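La protein (Trypanosoma brucei, PDB 1S29) binds RNA, probably including mRNA, its N-terminal winged-helix La domain, the part present here, mediating RNA binding through a conserved aromatic patch. Local coordinates at residues A[7-10]-A[11-15]; A[16-19]-A[20-24]; A[23-26]-A[27-31]; A[30-33]-A[34-38]. All blocks are in the same frame, centred on the assembly; numbering follows the deposited sequence.

Interaction 1 (A[7-10]-A[11-15])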
loop_
_atom_site.group_PDB
_atom_site.type_symbol
_atom_site.label_atom_id
_atom_site.label_comp_id
_atom_site.label_asym_id
_atom_site.label_seq_id
_atom_site.Cartn_x
_atom_site.Cartn_y
_atom_site.Cartn_z
ATOM N N SER A 7 -12.566 -10.070 4.633
ATOM C CA SER A 7 -13.354 -10.559 3.507
ATOM C C SER A 7 -12.883 -10.041 2.157
ATOM O O SER A 7 -12.074 -9.119 2.079
ATOM C CB SER A 7 -14.809 -10.150 3.692
ATOM O OG SER A 7 -14.902 -8.731 3.662
ATOM N N SER A 8 -13.407 -10.630 1.086
ATOM C CA SER A 8 -13.024 -10.196 -0.248
ATOM C C SER A 8 -13.427 -8.736 -0.441
ATOM O O SER A 8 -12.672 -7.952 -1.013
ATOM C CB SER A 8 -13.677 -11.076 -1.319
ATOM O OG SER A 8 -15.085 -10.920 -1.340
ATOM N N GLU A 9 -14.604 -8.361 0.046
ATOM C CA GLU A 9 -15.032 -6.978 -0.105
ATOM C C GLU A 9 -14.159 -6.024 0.698
ATOM O O GLU A 9 -13.831 -4.938 0.218
ATOM C CB GLU A 9 -16.503 -6.812 0.293
ATOM C CG GLU A 9 -17.451 -7.119 -0.851
ATOM C CD GLU A 9 -18.900 -6.837 -0.511
ATOM O OE1 GLU A 9 -19.752 -6.967 -1.418
ATOM O OE2 GLU A 9 -19.182 -6.486 0.658
ATOM N N ASN A 10 -13.785 -6.417 1.914
ATOM C CA ASN A 10 -12.930 -5.557 2.725
ATOM C C ASN A 10 -11.511 -5.514 2.170
ATOM O O ASN A 10 -10.797 -4.532 2.370
ATOM C CB ASN A 10 -12.912 -6.006 4.188
ATOM C CG ASN A 10 -14.145 -5.553 4.949
ATOM O OD1 ASN A 10 -14.719 -4.500 4.656
ATOM N ND2 ASN A 10 -14.548 -6.338 5.943
ATOM N N LYS A 11 -11.097 -6.576 1.482
ATOM C CA LYS A 11 -9.765 -6.586 0.875
ATOM C C LYS A 11 -9.771 -5.584 -0.273
ATOM O O LYS A 11 -8.803 -4.846 -0.480
ATOM C CB LYS A 11 -9.420 -7.968 0.313
ATOM C CG LYS A 11 -8.949 -8.982 1.336
ATOM C CD LYS A 11 -8.740 -10.338 0.675
ATOM C CE LYS A 11 -8.313 -11.378 1.684
ATOM N NZ LYS A 11 -8.342 -12.742 1.099
ATOM N N GLN A 12 -10.866 -5.566 -1.027
ATOM C CA GLN A 12 -10.984 -4.653 -2.158
ATOM C C GLN A 12 -11.040 -3.217 -1.664
ATOM O O GLN A 12 -10.521 -2.307 -2.311
ATOM C CB GLN A 12 -12.228 -4.983 -2.981
ATOM C CG GLN A 12 -12.156 -6.334 -3.667
ATOM C CD GLN A 12 -13.397 -6.643 -4.476
ATOM O OE1 GLN A 12 -13.769 -5.886 -5.372
ATOM N NE2 GLN A 12 -14.046 -7.763 -4.165
ATOM N N LYS A 13 -11.668 -3.016 -0.510
ATOM C CA LYS A 13 -11.763 -1.681 0.067
ATOM C C LYS A 13 -10.380 -1.189 0.475
ATOM O O LYS A 13 -10.035 -0.030 0.249
ATOM C CB LYS A 13 -12.685 -1.691 1.288
ATOM C CG LYS A 13 -14.153 -1.839 0.947
ATOM C CD LYS A 13 -15.006 -1.711 2.201
ATOM C CE LYS A 13 -16.491 -1.787 1.878
ATOM N NZ LYS A 13 -16.892 -3.111 1.312
ATOM N N LEU A 14 -9.593 -2.076 1.081
ATOM C CA LEU A 14 -8.245 -1.727 1.514
ATOM C C LEU A 14 -7.343 -1.503 0.299
ATOM O O LEU A 14 -6.485 -0.624 0.305
ATOM C CB LEU A 14 -7.667 -2.835 2.396
ATOM C CG LEU A 14 -6.216 -2.653 2.850
ATOM C CD1 LEU A 14 -6.034 -1.275 3.487
ATOM C CD2 LEU A 14 -5.854 -3.750 3.831
ATOM N N GLN A 15 -7.552 -2.307 -0.737
ATOM C CA GLN A 15 -6.789 -2.185 -1.974
ATOM C C GLN A 15 -6.908 -0.748 -2.480
ATOM O O GLN A 15 -5.913 -0.109 -2.805
ATOM C CB GLN A 15 -7.346 -3.150 -3.034
ATOM C CG GLN A 15 -6.560 -3.188 -4.348
ATOM C CD GLN A 15 -7.370 -3.779 -5.493
ATOM O OE1 GLN A 15 -7.978 -4.847 -5.357
ATOM N NE2 GLN A 15 -7.378 -3.086 -6.633
HETATM O O HOH W 1 -15.573 -3.702 -1.520
#
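The carboxamide of Gln12 turns back toward the first turn of helix 8-21, where its NE2 makes a weak hydrogen bond to Ser8 O at 3.4 Å; the same oxygen takes the backbone N of Gln12. The Glu9 side chain, ending in a second flat group, runs alongside Lys13, its carboxylate OE2 4.1 Å from Lys13 NZ, too far for a salt bridge though probably still a favourable pairing of charges. The third, the Asn10 amide, lies across the lysine chain, its OD1 3.7 Å from Lys13 CD. Extended as far as CE, Lys13 then bends at its last torsion (chi4 64°), which returns NZ to within 3.9 Å of Glu9 CB. One water completes this arrangement, donating to Glu9 O and accepting from Lys13 NZ, and so ties the ammonium to a backbone carbonyl. The turn exemplifies an N-capped helix start: Ser7 OG accepts from Asn10 N at 3.1 Å with a fairly straight bond (159°). Lys11 N to Ser7 O, at 2.8 Å, is then the first regular helix bond. Although much of this turn faces solvent, its inner side is covered by helix 63-70, with Lys11 touching Glu68 and the buried Leu14 resting on Ala69, while Gln15 leans on the loop at Pro72 and Ser73.

Interaction 2 (A[16-19]-A[20-24])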
loop_
_atom_site.group_PDB
_atom_site.type_symbol
_atom_site.label_atom_id
_atom_site.label_comp_id
_atom_site.label_asym_id
_atom_site.label_seq_id
_atom_site.Cartn_x
_atom_site.Cartn_y
_atom_site.Cartn_z
ATOM N N LYS A 16 -8.136 -0.240 -2.537
ATOM C CA LYS A 16 -8.366 1.115 -3.019
ATOM C C LYS A 16 -7.772 2.187 -2.112
ATOM O O LYS A 16 -7.397 3.252 -2.586
ATOM C CB LYS A 16 -9.859 1.344 -3.215
ATOM C CG LYS A 16 -10.447 0.463 -4.307
ATOM C CD LYS A 16 -11.957 0.523 -4.313
ATOM C CE LYS A 16 -12.539 -0.413 -5.356
ATOM N NZ LYS A 16 -14.022 -0.334 -5.391
ATOM N N GLN A 17 -7.678 1.901 -0.816
ATOM C CA GLN A 17 -7.095 2.866 0.116
ATOM C C GLN A 17 -5.588 2.952 -0.126
ATOM O O GLN A 17 -5.007 4.032 -0.038
ATOM C CB GLN A 17 -7.381 2.461 1.566
ATOM C CG GLN A 17 -8.863 2.467 1.928
ATOM C CD GLN A 17 -9.431 3.873 2.084
ATOM O OE1 GLN A 17 -9.275 4.725 1.210
ATOM N NE2 GLN A 17 -10.104 4.114 3.205
ATOM N N VAL A 18 -4.953 1.817 -0.416
ATOM C CA VAL A 18 -3.518 1.819 -0.695
ATOM C C VAL A 18 -3.308 2.523 -2.034
ATOM O O VAL A 18 -2.390 3.327 -2.183
ATOM C CB VAL A 18 -2.930 0.378 -0.758
ATOM C CG1 VAL A 18 -1.451 0.433 -1.154
ATOM C CG2 VAL A 18 -3.073 -0.305 0.595
ATOM N N GLU A 19 -4.169 2.238 -3.009
ATOM C CA GLU A 19 -4.054 2.888 -4.307
ATOM C C GLU A 19 -4.261 4.396 -4.126
ATOM O O GLU A 19 -3.685 5.200 -4.855
ATOM C CB GLU A 19 -5.085 2.314 -5.287
ATOM C CG GLU A 19 -4.883 0.835 -5.536
ATOM C CD GLU A 19 -5.916 0.232 -6.467
ATOM O OE1 GLU A 19 -7.051 0.751 -6.534
ATOM O OE2 GLU A 19 -5.594 -0.778 -7.126
ATOM N N PHE A 20 -5.076 4.771 -3.146
ATOM C CA PHE A 20 -5.344 6.185 -2.869
ATOM C C PHE A 20 -4.067 6.918 -2.489
ATOM O O PHE A 20 -3.756 7.978 -3.029
ATOM C CB PHE A 20 -6.352 6.310 -1.721
ATOM C CG PHE A 20 -6.601 7.729 -1.262
ATOM C CD1 PHE A 20 -7.490 8.555 -1.943
ATOM C CD2 PHE A 20 -5.971 8.221 -0.122
ATOM C CE1 PHE A 20 -7.753 9.852 -1.492
ATOM C CE2 PHE A 20 -6.226 9.517 0.341
ATOM C CZ PHE A 20 -7.122 10.334 -0.351
ATOM N N TYR A 21 -3.321 6.355 -1.548
ATOM C CA TYR A 21 -2.091 6.995 -1.113
ATOM C C TYR A 21 -1.061 7.108 -2.229
ATOM O O TYR A 21 -0.277 8.058 -2.258
ATOM C CB TYR A 21 -1.499 6.239 0.081
ATOM C CG TYR A 21 -2.267 6.454 1.369
ATOM C CD1 TYR A 21 -2.917 5.401 2.006
ATOM C CD2 TYR A 21 -2.344 7.719 1.950
ATOM C CE1 TYR A 21 -3.626 5.603 3.194
ATOM C CE2 TYR A 21 -3.053 7.929 3.136
ATOM C CZ TYR A 21 -3.687 6.868 3.751
ATOM O OH TYR A 21 -4.372 7.073 4.930
ATOM N N PHE A 22 -1.072 6.152 -3.151
ATOM C CA PHE A 22 -0.128 6.153 -4.267
ATOM C C PHE A 22 -0.662 6.775 -5.556
ATOM O O PHE A 22 0.011 6.746 -6.575
ATOM C CB PHE A 22 0.333 4.724 -4.561
ATOM C CG PHE A 22 1.332 4.188 -3.569
ATOM C CD1 PHE A 22 2.669 4.573 -3.630
ATOM C CD2 PHE A 22 0.940 3.296 -2.581
ATOM C CE1 PHE A 22 3.597 4.075 -2.721
ATOM C CE2 PHE A 22 1.862 2.791 -1.667
ATOM C CZ PHE A 22 3.191 3.178 -1.735
ATOM N N SER A 23 -1.866 7.337 -5.519
ATOM C CA SER A 23 -2.434 7.933 -6.728
ATOM C C SER A 23 -1.612 9.128 -7.187
ATOM O O SER A 23 -0.928 9.760 -6.386
ATOM C CB SER A 23 -3.879 8.381 -6.484
ATOM O OG SER A 23 -3.932 9.597 -5.759
ATOM N N ASP A 24 -1.683 9.431 -8.479
ATOM C CA ASP A 24 -0.945 10.560 -9.036
ATOM C C ASP A 24 -1.227 11.854 -8.280
ATOM O O ASP A 24 -0.314 12.609 -7.954
ATOM C CB ASP A 24 -1.310 10.775 -10.511
ATOM C CG ASP A 24 -0.685 9.746 -11.429
ATOM O OD1 ASP A 24 0.002 8.833 -10.927
ATOM O OD2 ASP A 24 -0.886 9.857 -12.657
#
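This is the C-terminal end of helix 8-21 in the winged-helix La domain, where Phe20 and Tyr21 show how neighbouring positions on one turn can build an aromatic surface; their placement is consistent with the conserved aromatic patch that mediates RNA binding. The carbonyl of Gln17 serves both residues: its O meets Phe20 CB at 3.1 Å and Tyr21 CD1 at 3.2 Å, and accepts the backbone N of Tyr21. With CG swung opposite its backbone N (chi1 174°), the Phe20 ring leads away from residues 16-19 and forms a cation-pi contact with Arg55. Phe20 CD2 lies 4.2 Å above one face of the Tyr21 ring, offset toward its rim. Tyr21 OH is hydrogen-bonded to Arg55 N, and its ring meets that of Phe53 at about 55° between planes.

The inner side of the turn is apolar. Val18 and Phe22 point the same way, with CG1 of the valine 4.0 Å from CD2 of the phenylalanine, and both side chains touch Leu50 and Leu76. Val18 O sits at the edge of the Phe22 ring, near its plane, 3.4 Å from CD2. Glu19 sends its carboxylate out toward Ser73, its OE2 bonded to Ser73 OG and to Gln15 NE2.

Past the last regular turn, the carbonyl of Phe20 gathers three donors. One is Asn26 ND2, from the next helix; the others, Ser23 N and Ser23 OG, each reach Phe20 O at 3.2 Å, from the same face of its plane.

Interaction 3 (A[23-26]-A[27-31])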
loop_
_atom_site.group_PDB
_atom_site.type_symbol
_atom_site.label_atom_id
_atom_site.label_comp_id
_atom_site.label_asym_id
_atom_site.label_seq_id
_atom_site.Cartn_x
_atom_site.Cartn_y
_atom_site.Cartn_z
ATOM N N SER A 23 -1.866 7.337 -5.519
ATOM C CA SER A 23 -2.434 7.933 -6.728
ATOM C C SER A 23 -1.612 9.128 -7.187
ATOM O O SER A 23 -0.928 9.760 -6.386
ATOM C CB SER A 23 -3.879 8.381 -6.484
ATOM O OG SER A 23 -3.932 9.597 -5.759
ATOM N N ASP A 24 -1.683 9.431 -8.479
ATOM C CA ASP A 24 -0.945 10.560 -9.036
ATOM C C ASP A 24 -1.227 11.854 -8.280
ATOM O O ASP A 24 -0.314 12.609 -7.954
ATOM C CB ASP A 24 -1.310 10.775 -10.511
ATOM C CG ASP A 24 -0.685 9.746 -11.429
ATOM O OD1 ASP A 24 0.002 8.833 -10.927
ATOM O OD2 ASP A 24 -0.886 9.857 -12.657
ATOM N N VAL A 25 -2.500 12.104 -7.997
ATOM C CA VAL A 25 -2.888 13.330 -7.317
ATOM C C VAL A 25 -2.336 13.446 -5.909
ATOM O O VAL A 25 -1.771 14.475 -5.539
ATOM C CB VAL A 25 -4.424 13.470 -7.247
ATOM C CG1 VAL A 25 -4.798 14.678 -6.402
ATOM C CG2 VAL A 25 -4.993 13.638 -8.642
ATOM N N ASN A 26 -2.489 12.383 -5.132
ATOM C CA ASN A 26 -2.053 12.380 -3.746
ATOM C C ASN A 26 -0.557 12.267 -3.513
ATOM O O ASN A 26 0.005 13.008 -2.706
ATOM C CB ASN A 26 -2.761 11.257 -2.986
ATOM C CG ASN A 26 -4.269 11.436 -2.956
ATOM O OD1 ASN A 26 -4.767 12.489 -2.573
ATOM N ND2 ASN A 26 -4.998 10.403 -3.356
ATOM N N VAL A 27 0.084 11.339 -4.212
ATOM C CA VAL A 27 1.512 11.128 -4.033
ATOM C C VAL A 27 2.317 12.397 -4.259
ATOM O O VAL A 27 3.298 12.644 -3.566
ATOM C CB VAL A 27 2.053 10.032 -4.982
ATOM C CG1 VAL A 27 1.909 10.461 -6.427
ATOM C CG2 VAL A 27 3.504 9.745 -4.652
ATOM N N GLN A 28 1.897 13.203 -5.227
ATOM C CA GLN A 28 2.612 14.431 -5.526
ATOM C C GLN A 28 2.502 15.487 -4.422
ATOM O O GLN A 28 3.221 16.484 -4.429
ATOM C CB GLN A 28 2.152 14.974 -6.883
ATOM C CG GLN A 28 2.583 14.051 -8.035
ATOM C CD GLN A 28 2.095 14.500 -9.396
ATOM O OE1 GLN A 28 0.918 14.345 -9.732
ATOM N NE2 GLN A 28 3.002 15.057 -10.192
ATOM N N ARG A 29 1.632 15.254 -3.446
ATOM C CA ARG A 29 1.481 16.208 -2.346
ATOM C C ARG A 29 2.037 15.650 -1.056
ATOM O O ARG A 29 2.126 16.356 -0.055
ATOM C CB ARG A 29 0.010 16.512 -2.092
ATOM C CG ARG A 29 -0.770 16.826 -3.321
ATOM C CD ARG A 29 -2.193 17.160 -2.972
ATOM N NE ARG A 29 -2.930 17.478 -4.186
ATOM C CZ ARG A 29 -4.103 18.095 -4.213
ATOM N NH1 ARG A 29 -4.687 18.469 -3.081
ATOM N NH2 ARG A 29 -4.686 18.342 -5.380
ATOM N N ASP A 30 2.396 14.374 -1.087
ATOM C CA ASP A 30 2.875 13.658 0.089
ATOM C C ASP A 30 4.398 13.634 0.200
ATOM O O ASP A 30 5.054 12.732 -0.324
ATOM C CB ASP A 30 2.340 12.230 0.024
ATOM C CG ASP A 30 2.189 11.593 1.382
ATOM O OD1 ASP A 30 2.965 11.934 2.302
ATOM O OD2 ASP A 30 1.290 10.734 1.523
ATOM N N ILE A 31 4.948 14.622 0.896
ATOM C CA ILE A 31 6.387 14.740 1.077
ATOM C C ILE A 31 6.951 13.527 1.809
ATOM O O ILE A 31 8.037 13.037 1.485
ATOM C CB ILE A 31 6.753 16.003 1.879
ATOM C CG1 ILE A 31 6.265 17.257 1.150
ATOM C CG2 ILE A 31 8.254 16.065 2.118
ATOM C CD1 ILE A 31 6.368 18.520 1.975
HETATM O O HOH W 2 -1.226 16.847 -6.709
#
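Val25 and Arg29, lying side by side across one turn, supply the van der Waals part of this contact: Val25 CG1 lies beside the guanidinium end of Arg29, a methyl against a charged group, 3.8 Å from Arg29 NH2.

Hydrogen bonds make up the second group. Ser23 is the N-cap of the short helix 24-27, which joins helix 8-21 to helix 31-37 in the La domain; its OG accepts from Asn26 N at 3.2 Å, while Ser23 O takes Val27 N at 2.9 Å in a nearly straight bond (164°). The exit is irregular, for Arg29 N, within the type I beta turn Val27-Asp30, reaches Asn26 O at 2.9 Å from well above the carbonyl plane (53° out of it). Asn26 ties back to Phe20 through its amide, and Val27 packs on Lys34 and Met37.

A water forms the third kind, donating to Val25 O at 2.7 Å and accepting from Arg29 NE at 3.1 Å, in the plane of the guanidinium and at its edge. The chemistry is consistent with a short helix whose ends are both met by complementary polar groups: a serine oxygen at its start and, near the carbonyls of its last turn, the positive charge of Arg29, which probably adds a favourable electrostatic term.

Interaction 4 (A[30-33]-A[34-38])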
loop_
_atom_site.group_PDB
_atom_site.type_symbol
_atom_site.label_atom_id
_atom_site.label_comp_id
_atom_site.label_asym_id
_atom_site.label_seq_id
_atom_site.Cartn_x
_atom_site.Cartn_y
_atom_site.Cartn_z
ATOM N N ASP A 30 2.396 14.374 -1.087
ATOM C CA ASP A 30 2.875 13.658 0.089
ATOM C C ASP A 30 4.398 13.634 0.200
ATOM O O ASP A 30 5.054 12.732 -0.324
ATOM C CB ASP A 30 2.340 12.230 0.024
ATOM C CG ASP A 30 2.189 11.593 1.382
ATOM O OD1 ASP A 30 2.965 11.934 2.302
ATOM O OD2 ASP A 30 1.290 10.734 1.523
ATOM N N ILE A 31 4.948 14.622 0.896
ATOM C CA ILE A 31 6.387 14.740 1.077
ATOM C C ILE A 31 6.951 13.527 1.809
ATOM O O ILE A 31 8.037 13.037 1.485
ATOM C CB ILE A 31 6.753 16.003 1.879
ATOM C CG1 ILE A 31 6.265 17.257 1.150
ATOM C CG2 ILE A 31 8.254 16.065 2.118
ATOM C CD1 ILE A 31 6.368 18.520 1.975
ATOM N N PHE A 32 6.222 13.047 2.808
ATOM C CA PHE A 32 6.698 11.897 3.551
ATOM C C PHE A 32 6.739 10.667 2.663
ATOM O O PHE A 32 7.754 9.973 2.613
ATOM C CB PHE A 32 5.802 11.620 4.756
ATOM C CG PHE A 32 6.251 10.453 5.585
ATOM C CD1 PHE A 32 7.257 10.600 6.533
ATOM C CD2 PHE A 32 5.673 9.204 5.401
ATOM C CE1 PHE A 32 7.684 9.514 7.291
ATOM C CE2 PHE A 32 6.092 8.103 6.151
ATOM C CZ PHE A 32 7.097 8.260 7.099
ATOM N N LEU A 33 5.641 10.388 1.968
ATOM C CA LEU A 33 5.603 9.208 1.114
ATOM C C LEU A 33 6.639 9.301 -0.008
ATOM O O LEU A 33 7.323 8.316 -0.306
ATOM C CB LEU A 33 4.201 9.007 0.540
ATOM C CG LEU A 33 3.993 7.709 -0.247
ATOM C CD1 LEU A 33 4.348 6.511 0.633
ATOM C CD2 LEU A 33 2.545 7.620 -0.724
ATOM N N LYS A 34 6.762 10.468 -0.634
ATOM C CA LYS A 34 7.759 10.614 -1.693
ATOM C C LYS A 34 9.153 10.386 -1.125
ATOM O O LYS A 34 10.045 9.894 -1.825
ATOM C CB LYS A 34 7.687 12.002 -2.326
ATOM C CG LYS A 34 6.581 12.130 -3.348
ATOM C CD LYS A 34 6.632 13.464 -4.071
ATOM C CE LYS A 34 6.289 14.624 -3.149
ATOM N NZ LYS A 34 6.320 15.918 -3.905
ATOM N N GLY A 35 9.339 10.743 0.142
ATOM C CA GLY A 35 10.632 10.549 0.772
ATOM C C GLY A 35 10.964 9.073 0.889
ATOM O O GLY A 35 12.107 8.663 0.677
ATOM N N LYS A 36 9.969 8.271 1.244
ATOM C CA LYS A 36 10.181 6.832 1.381
ATOM C C LYS A 36 10.467 6.227 0.009
ATOM O O LYS A 36 11.357 5.379 -0.152
ATOM C CB LYS A 36 8.939 6.169 1.978
ATOM C CG LYS A 36 8.694 6.503 3.437
ATOM C CD LYS A 36 9.790 5.938 4.329
ATOM C CE LYS A 36 9.529 6.264 5.798
ATOM N NZ LYS A 36 10.657 5.842 6.679
HETATM N N MSE A 37 9.696 6.661 -0.978
HETATM C CA MSE A 37 9.863 6.162 -2.335
HETATM C C MSE A 37 11.242 6.477 -2.895
HETATM O O MSE A 37 11.771 5.714 -3.711
HETATM C CB MSE A 37 8.791 6.756 -3.253
HETATM C CG MSE A 37 7.390 6.230 -3.001
HETATM SE SE MSE A 37 6.054 7.337 -3.871
HETATM C CE MSE A 37 6.407 6.896 -5.715
ATOM N N ALA A 38 11.824 7.593 -2.467
ATOM C CA ALA A 38 13.136 8.005 -2.949
ATOM C C ALA A 38 14.296 7.294 -2.262
ATOM O O ALA A 38 15.462 7.527 -2.607
ATOM C CB ALA A 38 13.298 9.520 -2.797
#
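Phe32 sends its ring out opposite the backbone N (chi1 -179°), while Lys36, one turn on, bends at its second torsion (chi2 -66°) and so brings CE obliquely against the end of the ring, 3.4 Å from Phe32 CZ. The result is a contact between lysine methylenes and an aromatic side chain, in which Lys36 CG also comes to 4.1 Å from Phe32 CE2. A different bend governs Lys34, whose chain folds further out and lies over the carbonyl of Asp30, with CE 3.6 Å from Asp30 O. The fold carries its NZ back to a hydrogen bond with Gln28 O, in the turn before the helix.

Asp30 caps the helix through OD1, which accepts Leu33 N at 3.1 Å, the donor standing above the carboxylate plane; its backbone O starts the regular i to i+4 series, taking Lys34 N at 2.9 Å. A negative carboxylate at this end would be expected to interact favourably with the helix dipole.

On the inner side, the buried pair Leu33 and Met37, the latter a selenomethionine, meet with Leu33 CG 4.2 Å from Met37 SE, and Leu33 O receives Met37 N at 3.0 Å.

Helix 31-37 is part of the winged-helix La domain, and its faces are divided between neighbours. Phe32 and Leu33 touch Phe53; Leu33, Lys36 and Met37 set the inner face against Val45 of strand 45-46; Lys34 and Met37 also face helix 24-27; and Met37 meets Leu91 near the chain end.

In the fold
All four are local contacts between successive turns, yet their chemistry follows their place in the fold. Interactions 1 and 2 share helix 8-21, at opposite ends and with centres about 14 Å apart: the first is polar and largely at the surface, the second partly buried and rich in aromatic rings. Interaction 3, again at the surface, joins interaction 2 through the shared Ser23 and Asp24, and interaction 4 through Asp30 and Ile31. Serine caps open interactions 1 and 3; an aspartate cap opens interaction 4. The partly buried interactions 2 and 4 also meet directly, as Leu33 and Met37 pack against Phe22, whereas interaction 1 touches neither interaction 3 nor 4.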